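Local structure of xyloglucan-specific endo-beta-1,4-glucanase (Uncultured bacterium, 4W88) at residues Ser10-Gly15 and Gly54-Arg59; Thr42-Val47 and Val92-Tyr97; Val267-Thr272 and Asp297-Phe302. The protein cleaves beta-1,4-glucosidic bonds within the backbone of xyloglucan, as an endo-acting glucanase of glycoside hydrolase family 5 from a ruminal metagenome. The protein carries 1 engineered substitution. All blocks are in the same frame, centred on the assembly; numbering follows the deposited sequence.

All three contacts belong to one (beta/alpha)8 barrel but sit at different depths. Contact 3 is the buried one, two neighbouring barrel strands joined chiefly by backbone bonds, apolar side chains and one bridging water. Contact 1 is partly buried and relies on asparagine amides hydrogen-bonded to backbone atoms where strands 15-18 and 57-60 begin. Contact 2 lies farthest out, between helix 44-53 and the loop entering strand 97-101, and pairs a polar outer layer with a small apolar inner one. Contacts 1 and 3 meet through Arg-59 and Glu-271, which form a salt bridge; contacts 1 and 2 meet through backbone bonds between Tyr-97 and residues Asn-56 and Ile-58.

Contact 1 of 3, residues Ser10-Gly15 and Gly54-Arg59; sequences SNINIG and GFNAIR
At the N-terminal end of the (beta/alpha)8 barrel, the loop Ser-10 to Gly-15 that leads into strand 15-18 packs on the start of its parallel neighbour, strand 57-60, with Asn-56 as the clamp between them. The two peptide runs meet nearly at right angles, and three hydrogen bonds, each using an asparagine amide, tie them. Asn-56 turns both ends of its amide to the loop: OD1 accepts from Asn-13 N at 2.9 Å, in the carbonyl plane and on a lone pair, while ND2 donates to Asn-11 O at 3.0 Å, with that oxygen lying in the amide plane. A chi1 of 67° wedges CG between the backbone N and the carbonyl carbon, which swings the amide over to the loop. With both ends engaged, the group is held against flipping.

Asn-13 answers from the other segment. Its extended side chain (chi1 179°) carries ND2 to Gly-54 O at 2.9 Å, a bond that leaves the amide plane by 18°; the same nitrogen also donates to Val-336 O, so the C-terminal helix 329-336 is drawn into the joint. Gly-54 itself, with positive phi, closes helix 44-53 in a Schellman motif, and Asn-13 thereby grips the point where the chain leaves that helix.

Beside the amide bonds, apolar groups meet. Ile-12 lays CG2 against Ala-57 CB, 3.7 Å away, and Tyr-97 of the next strand touches both residues. Ile-14 and Phe-55 lie side by side and point the same way, CG2 meeting ring atom CD1; Val-332 and Val-336 also pack on Phe-55. Gly-15 CA approaches Ala-57 O to 3.1 Å in a CA-H...O contact.

Contact 2 of 3, residues Thr42-Val47 and Val92-Tyr97; sequences TTQEIV and VNDGMY
Gln-44 and Asn-93 cross at an angle on the outside of the (beta/alpha)8 barrel, where the first turn of helix 44-53 faces the Schellman turn that ends helix 78-92 at Gly-95. Their amide planes are 39° apart. Asn-93 ND2 donates to Gln-44 OE1 at 2.9 Å in an almost straight bond, with the oxygen in the amide plane of Asn-93 but the donor tilted from the carbonyl plane of Gln-44. The glutamine chain leaves its helix with CG anti to N and then bends at chi2 (71°), which folds the amide across the gap. Its NE2 serves Tyr-90 O and Asp-48 OD1, so one side chain links both helices. Asp-94 runs antiparallel alongside the glutamine, its carboxylate turned 43° from the amide; Asp-94 OD1 comes to 3.3 Å from Gln-44 NE2, at an angle too poor for a hydrogen bond. With an alanine in place of this glutamine, Asn-93 ND2, Tyr-90 O and Asp-48 OD1 would probably each lose a partner, and the carboxylates of Asp-48 and Asp-94 would be left close together without the amide beside them. Deeper in, Val-47 and selenomethionine Met-96 meet obliquely, Val-47 CG1 touching Met-96 SE at 3.6 Å.

Contact 3 of 3, residues Val267-Thr272 and Asp297-Phe302; sequences VVITET and DGVKCF
With chi1 at -70°, Phe-302 has CG beside its backbone N and anti to the carbonyl carbon, which folds the ring back along strand 267-272, while Val-268, its CG1 anti to N, reaches out to meet it. Val-268 CG1 touches Phe-302 CE1 at 3.7 Å, and Ile-269 O lies at the ring edge, in its plane. Behind this pair the backbones run parallel. Ile-269 N donates to Lys-300 O at 3.0 Å, and Phe-302 N to Ile-269 O at 2.8 Å, each donor nearly in line with the C=O it meets; a weak bond from Thr-272 N to Phe-302 O follows. Toward the strand starts, a water bridges the backbones, donating to Val-267 O and accepting from Lys-300 N. On the face carrying Ile-269 and Cys-301, Ile-269 CB packs on Cys-301 CB at 3.8 Å. Val-299 CG1 packs against Val-267 O and Ile-269 CG1. Glu-271 turns away from this partner strand; Arg-59 and Tyr-225 hold its carboxylate, which also bonds a TRIS molecule and touches a bound glucose. Joined through helix 280-295, the strands form a beta-alpha-beta unit of the (beta/alpha)8 barrel, and strand 267-272 delivers Glu-271 to the sugar-binding site at its C-terminal end.

Contact 1 of 3, residues Ser10-Gly15 and Gly54-Arg59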
loop_
_atom_site.group_PDB
_atom_site.type_symbol
_atom_site.label_atom_id
_atom_site.label_comp_id
_atom_site.label_asym_id
_atom_site.label_seq_id
_atom_site.Cartn_x
_atom_site.Cartn_y
_atom_site.Cartn_z
ATOM N N SER A 10 1.922 4.202 15.830
ATOM C CA SER A 10 2.924 3.672 16.744
ATOM C C SER A 10 2.592 2.296 17.286
ATOM O O SER A 10 3.457 1.623 17.812
ATOM C CB SER A 10 3.147 4.624 17.930
ATOM O OG SER A 10 2.054 4.633 18.851
ATOM N N ASN A 11 1.327 1.894 17.179
ATOM C CA ASN A 11 0.885 0.564 17.612
ATOM C C ASN A 11 1.299 -0.560 16.665
ATOM O O ASN A 11 1.173 -1.734 17.023
ATOM C CB ASN A 11 -0.640 0.561 17.834
ATOM C CG ASN A 11 -1.031 1.400 18.975
ATOM O OD1 ASN A 11 -0.696 1.065 20.117
ATOM N ND2 ASN A 11 -1.589 2.567 18.707
ATOM N N ILE A 12 1.742 -0.206 15.471
ATOM C CA ILE A 12 2.107 -1.184 14.458
ATOM C C ILE A 12 3.551 -1.639 14.709
ATOM O O ILE A 12 4.448 -0.820 14.859
ATOM C CB ILE A 12 2.000 -0.573 13.040
ATOM C CG1 ILE A 12 0.576 -0.217 12.761
ATOM C CG2 ILE A 12 2.565 -1.544 12.015
ATOM C CD1 ILE A 12 0.323 0.522 11.458
ATOM N N ASN A 13 3.763 -2.940 14.691
ATOM C CA ASN A 13 5.116 -3.515 14.643
ATOM C C ASN A 13 5.632 -3.344 13.219
ATOM O O ASN A 13 6.520 -2.537 12.957
ATOM C CB ASN A 13 5.123 -4.995 15.071
ATOM C CG ASN A 13 6.515 -5.605 15.003
ATOM O OD1 ASN A 13 7.532 -4.885 15.101
ATOM N ND2 ASN A 13 6.580 -6.928 14.845
ATOM N N ILE A 14 5.063 -4.127 12.342
ATOM C CA ILE A 14 5.387 -4.121 10.915
ATOM C C ILE A 14 4.145 -4.711 10.218
ATOM O O ILE A 14 3.404 -5.500 10.813
ATOM C CB ILE A 14 6.720 -4.823 10.603
ATOM C CG1 ILE A 14 7.151 -4.650 9.143
ATOM C CG2 ILE A 14 6.728 -6.294 10.952
ATOM C CD1 ILE A 14 8.610 -4.920 8.936
ATOM N N GLY A 15 3.923 -4.308 8.978
ATOM C CA GLY A 15 2.788 -4.783 8.218
ATOM C C GLY A 15 3.082 -5.704 7.041
ATOM O O GLY A 15 4.207 -5.938 6.645
ATOM N N GLY A 54 3.761 -11.861 14.001
ATOM C CA GLY A 54 4.217 -10.538 14.363
ATOM C C GLY A 54 3.848 -9.375 13.452
ATOM O O GLY A 54 4.169 -8.216 13.746
ATOM N N PHE A 55 3.228 -9.692 12.319
ATOM C CA PHE A 55 2.724 -8.650 11.429
ATOM C C PHE A 55 1.338 -8.312 11.917
ATOM O O PHE A 55 0.345 -8.952 11.527
ATOM C CB PHE A 55 2.650 -9.141 10.004
ATOM C CG PHE A 55 3.982 -9.514 9.369
ATOM C CD1 PHE A 55 4.790 -8.554 8.737
ATOM C CD2 PHE A 55 4.340 -10.842 9.251
ATOM C CE1 PHE A 55 5.925 -8.957 8.059
ATOM C CE2 PHE A 55 5.479 -11.229 8.566
ATOM C CZ PHE A 55 6.291 -10.291 8.005
ATOM N N ASN A 56 1.263 -7.303 12.790
ATOM C CA ASN A 56 -0.052 -6.962 13.392
ATOM C C ASN A 56 -0.853 -5.926 12.578
ATOM O O ASN A 56 -1.856 -5.385 13.040
ATOM C CB ASN A 56 0.047 -6.520 14.859
ATOM C CG ASN A 56 0.769 -5.218 15.025
ATOM O OD1 ASN A 56 1.724 -4.908 14.306
ATOM N ND2 ASN A 56 0.278 -4.417 15.973
ATOM N N ALA A 57 -0.366 -5.627 11.387
ATOM C CA ALA A 57 -1.018 -4.716 10.476
ATOM C C ALA A 57 -1.025 -5.391 9.128
ATOM O O ALA A 57 -0.032 -6.034 8.707
ATOM C CB ALA A 57 -0.248 -3.404 10.423
ATOM N N ILE A 58 -2.132 -5.240 8.430
ATOM C CA ILE A 58 -2.348 -5.878 7.108
ATOM C C ILE A 58 -2.877 -4.800 6.153
ATOM O O ILE A 58 -3.819 -4.066 6.463
ATOM C CB ILE A 58 -3.330 -7.094 7.181
ATOM C CG1 ILE A 58 -3.463 -7.790 5.842
ATOM C CG2 ILE A 58 -4.700 -6.723 7.784
ATOM C CD1 ILE A 58 -4.171 -9.137 5.937
ATOM N N ARG A 59 -2.276 -4.766 4.960
ATOM C CA ARG A 59 -2.759 -3.982 3.850
ATOM C C ARG A 59 -3.508 -4.991 2.914
ATOM O O ARG A 59 -2.960 -6.051 2.562
ATOM C CB ARG A 59 -1.655 -3.215 3.157
ATOM C CG ARG A 59 -2.127 -2.422 1.946
ATOM C CD ARG A 59 -1.000 -1.445 1.606
ATOM N NE ARG A 59 -1.149 -0.479 0.515
ATOM C CZ ARG A 59 -0.705 -0.647 -0.711
ATOM N NH1 ARG A 59 -0.237 -1.794 -1.148
ATOM N NH2 ARG A 59 -0.669 0.416 -1.495
#

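Contact 2 of 3, residues Thr42-Val47 and Val92-Tyr97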
loop_
_atom_site.group_PDB
_atom_site.type_symbol
_atom_site.label_atom_id
_atom_site.label_comp_id
_atom_site.label_asym_id
_atom_site.label_seq_id
_atom_site.Cartn_x
_atom_site.Cartn_y
_atom_site.Cartn_z
ATOM N N THR A 42 -8.753 -16.335 0.410
ATOM C CA THR A 42 -8.255 -15.939 1.734
ATOM C C THR A 42 -9.185 -16.530 2.795
ATOM O O THR A 42 -10.455 -16.590 2.621
ATOM C CB THR A 42 -8.220 -14.402 1.812
ATOM O OG1 THR A 42 -7.501 -13.901 0.682
ATOM C CG2 THR A 42 -7.503 -13.943 3.024
ATOM N N THR A 43 -8.569 -16.950 3.883
ATOM C CA THR A 43 -9.313 -17.500 5.017
ATOM C C THR A 43 -8.918 -16.768 6.330
ATOM O O THR A 43 -7.875 -16.072 6.384
ATOM C CB THR A 43 -8.963 -18.944 5.233
ATOM O OG1 THR A 43 -7.551 -19.018 5.512
ATOM C CG2 THR A 43 -9.345 -19.763 4.042
ATOM N N GLN A 44 -9.764 -16.906 7.363
ATOM C CA GLN A 44 -9.430 -16.422 8.693
ATOM C C GLN A 44 -8.034 -16.940 9.159
ATOM O O GLN A 44 -7.252 -16.198 9.715
ATOM C CB GLN A 44 -10.524 -16.784 9.695
ATOM C CG GLN A 44 -10.309 -16.266 11.107
ATOM C CD GLN A 44 -10.491 -14.803 11.203
ATOM O OE1 GLN A 44 -11.609 -14.295 11.034
ATOM N NE2 GLN A 44 -9.439 -14.109 11.463
ATOM N N GLU A 45 -7.745 -18.210 8.852
ATOM C CA GLU A 45 -6.527 -18.846 9.244
ATOM C C GLU A 45 -5.305 -18.206 8.578
ATOM O O GLU A 45 -4.236 -18.066 9.216
ATOM C CB GLU A 45 -6.537 -20.341 8.935
ATOM C CG GLU A 45 -7.519 -21.148 9.785
ATOM C CD GLU A 45 -8.922 -21.273 9.207
ATOM O OE1 GLU A 45 -9.338 -20.498 8.301
ATOM O OE2 GLU A 45 -9.673 -22.185 9.657
ATOM N N ILE A 46 -5.419 -17.860 7.291
ATOM C CA ILE A 46 -4.303 -17.181 6.622
ATOM C C ILE A 46 -3.980 -15.870 7.380
ATOM O O ILE A 46 -2.832 -15.548 7.670
ATOM C CB ILE A 46 -4.645 -16.953 5.128
ATOM C CG1 ILE A 46 -4.489 -18.298 4.380
ATOM C CG2 ILE A 46 -3.724 -15.918 4.535
ATOM C CD1 ILE A 46 -5.091 -18.360 3.011
ATOM N N VAL A 47 -5.009 -15.072 7.638
ATOM C CA VAL A 47 -4.840 -13.789 8.303
ATOM C C VAL A 47 -4.292 -14.008 9.718
ATOM O O VAL A 47 -3.384 -13.273 10.160
ATOM C CB VAL A 47 -6.150 -12.964 8.235
ATOM C CG1 VAL A 47 -6.091 -11.710 9.085
ATOM C CG2 VAL A 47 -6.477 -12.603 6.780
ATOM N N VAL A 92 -10.094 -7.551 11.478
ATOM C CA VAL A 92 -10.850 -6.961 12.658
ATOM C C VAL A 92 -11.003 -7.993 13.778
ATOM O O VAL A 92 -10.816 -7.668 14.935
ATOM C CB VAL A 92 -12.222 -6.369 12.261
ATOM C CG1 VAL A 92 -12.979 -5.845 13.478
ATOM C CG2 VAL A 92 -12.066 -5.237 11.211
ATOM N N ASN A 93 -11.282 -9.230 13.406
ATOM C CA ASN A 93 -11.456 -10.319 14.380
ATOM C C ASN A 93 -10.236 -10.569 15.228
ATOM O O ASN A 93 -10.336 -11.126 16.299
ATOM C CB ASN A 93 -11.868 -11.637 13.703
ATOM C CG ASN A 93 -13.295 -11.608 13.181
ATOM O OD1 ASN A 93 -14.139 -10.834 13.621
ATOM N ND2 ASN A 93 -13.561 -12.472 12.211
ATOM N N ASP A 94 -9.096 -10.193 14.687
ATOM C CA ASP A 94 -7.812 -10.386 15.328
ATOM C C ASP A 94 -7.219 -9.099 15.917
ATOM O O ASP A 94 -6.066 -9.068 16.383
ATOM C CB ASP A 94 -6.798 -11.027 14.365
ATOM C CG ASP A 94 -7.162 -12.448 13.917
ATOM O OD1 ASP A 94 -8.218 -12.953 14.291
ATOM O OD2 ASP A 94 -6.311 -13.056 13.145
ATOM N N GLY A 95 -7.959 -8.033 15.856
ATOM C CA GLY A 95 -7.528 -6.753 16.446
ATOM C C GLY A 95 -6.401 -6.052 15.727
ATOM O O GLY A 95 -5.613 -5.263 16.317
HETATM N N MSE A 96 -6.323 -6.323 14.439
HETATM C CA MSE A 96 -5.217 -5.827 13.588
HETATM C C MSE A 96 -5.466 -4.405 13.105
HETATM O O MSE A 96 -6.614 -3.940 13.045
HETATM C CB MSE A 96 -5.039 -6.742 12.379
HETATM C CG MSE A 96 -4.597 -8.127 12.786
HETATM SE SE MSE A 96 -4.497 -9.328 11.244
HETATM C CE MSE A 96 -2.760 -8.839 10.574
ATOM N N TYR A 97 -4.348 -3.700 12.824
ATOM C CA TYR A 97 -4.360 -2.461 12.058
ATOM C C TYR A 97 -4.510 -2.852 10.596
ATOM O O TYR A 97 -3.887 -3.821 10.138
ATOM C CB TYR A 97 -3.104 -1.625 12.363
ATOM C CG TYR A 97 -3.129 -1.163 13.811
ATOM C CD1 TYR A 97 -2.692 -1.999 14.882
ATOM C CD2 TYR A 97 -3.724 0.023 14.119
ATOM C CE1 TYR A 97 -2.872 -1.596 16.185
ATOM C CE2 TYR A 97 -3.857 0.461 15.410
ATOM C CZ TYR A 97 -3.455 -0.337 16.432
ATOM O OH TYR A 97 -3.700 0.140 17.709
#

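Contact 3 of 3, residues Val267-Thr272 and Asp297-Phe302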
loop_
_atom_site.group_PDB
_atom_site.type_symbol
_atom_site.label_atom_id
_atom_site.label_comp_id
_atom_site.label_asym_id
_atom_site.label_seq_id
_atom_site.Cartn_x
_atom_site.Cartn_y
_atom_site.Cartn_z
ATOM N N VAL A 267 4.120 9.658 7.798
ATOM C CA VAL A 267 4.496 8.897 6.637
ATOM C C VAL A 267 4.410 7.412 6.918
ATOM O O VAL A 267 4.808 6.940 8.001
ATOM C CB VAL A 267 5.942 9.227 6.186
ATOM C CG1 VAL A 267 6.355 8.388 4.996
ATOM C CG2 VAL A 267 5.953 10.655 5.796
ATOM N N VAL A 268 3.864 6.695 5.941
ATOM C CA VAL A 268 3.717 5.239 5.990
ATOM C C VAL A 268 4.272 4.654 4.670
ATOM O O VAL A 268 3.906 5.084 3.571
ATOM C CB VAL A 268 2.226 4.750 6.159
ATOM C CG1 VAL A 268 2.289 3.226 6.394
ATOM C CG2 VAL A 268 1.561 5.390 7.308
ATOM N N ILE A 269 5.194 3.700 4.768
ATOM C CA ILE A 269 5.670 2.947 3.597
ATOM C C ILE A 269 4.719 1.759 3.338
ATOM O O ILE A 269 4.856 0.719 3.981
ATOM C CB ILE A 269 7.129 2.499 3.725
ATOM C CG1 ILE A 269 8.045 3.691 4.094
ATOM C CG2 ILE A 269 7.521 1.796 2.484
ATOM C CD1 ILE A 269 8.061 4.839 3.111
ATOM N N THR A 270 3.782 1.906 2.389
ATOM C CA THR A 270 2.757 0.931 2.250
ATOM C C THR A 270 3.145 -0.265 1.415
ATOM O O THR A 270 2.400 -1.264 1.390
ATOM C CB THR A 270 1.397 1.548 1.821
ATOM O OG1 THR A 270 1.529 2.219 0.552
ATOM C CG2 THR A 270 0.909 2.522 2.895
ATOM N N GLU A 271 4.302 -0.186 0.741
ATOM C CA GLU A 271 4.912 -1.377 0.107
ATOM C C GLU A 271 6.433 -1.214 0.081
ATOM O O GLU A 271 6.971 -0.141 -0.196
ATOM C CB GLU A 271 4.466 -1.589 -1.344
ATOM C CG GLU A 271 3.033 -2.006 -1.595
ATOM C CD GLU A 271 2.724 -2.147 -3.050
ATOM O OE1 GLU A 271 3.679 -2.468 -3.843
ATOM O OE2 GLU A 271 1.533 -2.046 -3.431
ATOM N N THR A 272 7.088 -2.320 0.419
ATOM C CA THR A 272 8.498 -2.550 0.194
ATOM C C THR A 272 8.729 -4.063 0.303
ATOM O O THR A 272 7.803 -4.853 0.559
ATOM C CB THR A 272 9.363 -1.761 1.195
ATOM O OG1 THR A 272 10.773 -1.825 0.793
ATOM C CG2 THR A 272 9.163 -2.272 2.602
ATOM N N ASP A 297 12.888 7.131 12.944
ATOM C CA ASP A 297 11.812 8.088 13.175
ATOM C C ASP A 297 10.454 7.402 13.424
ATOM O O ASP A 297 9.397 8.035 13.335
ATOM C CB ASP A 297 11.724 9.100 12.021
ATOM C CG ASP A 297 12.979 9.915 11.891
ATOM O OD1 ASP A 297 13.108 10.852 12.724
ATOM O OD2 ASP A 297 13.874 9.571 11.050
ATOM N N GLY A 298 10.487 6.121 13.747
ATOM C CA GLY A 298 9.276 5.335 14.001
ATOM C C GLY A 298 8.329 5.231 12.807
ATOM O O GLY A 298 7.075 5.112 12.979
ATOM N N VAL A 299 8.908 5.254 11.609
ATOM C CA VAL A 299 8.095 5.095 10.390
ATOM C C VAL A 299 7.847 3.615 10.174
ATOM O O VAL A 299 8.768 2.789 10.282
ATOM C CB VAL A 299 8.809 5.740 9.176
ATOM C CG1 VAL A 299 8.058 5.487 7.876
ATOM C CG2 VAL A 299 8.986 7.231 9.419
ATOM N N LYS A 300 6.602 3.282 9.876
ATOM C CA LYS A 300 6.177 1.902 9.690
ATOM C C LYS A 300 6.138 1.529 8.203
ATOM O O LYS A 300 5.929 2.419 7.331
ATOM C CB LYS A 300 4.815 1.692 10.337
ATOM C CG LYS A 300 4.745 2.165 11.795
ATOM C CD LYS A 300 5.719 1.366 12.684
ATOM C CE LYS A 300 5.667 1.882 14.108
ATOM N NZ LYS A 300 6.653 1.093 14.845
ATOM N N CYS A 301 6.330 0.242 7.937
ATOM C CA CYS A 301 6.243 -0.255 6.588
ATOM C C CYS A 301 5.381 -1.503 6.548
ATOM O O CYS A 301 5.181 -2.212 7.566
ATOM C CB CYS A 301 7.650 -0.549 6.001
ATOM S SG CYS A 301 8.606 -1.826 6.773
ATOM N N PHE A 302 4.912 -1.772 5.324
ATOM C CA PHE A 302 4.138 -2.947 4.993
ATOM C C PHE A 302 4.833 -3.715 3.876
ATOM O O PHE A 302 5.086 -3.164 2.793
ATOM C CB PHE A 302 2.724 -2.547 4.522
ATOM C CG PHE A 302 1.811 -2.001 5.579
ATOM C CD1 PHE A 302 2.070 -0.764 6.194
ATOM C CD2 PHE A 302 0.692 -2.709 5.990
ATOM C CE1 PHE A 302 1.231 -0.269 7.184
ATOM C CE2 PHE A 302 -0.134 -2.200 6.987
ATOM C CZ PHE A 302 0.140 -1.019 7.605
HETATM O O HOH W 1 4.377 5.090 9.849
#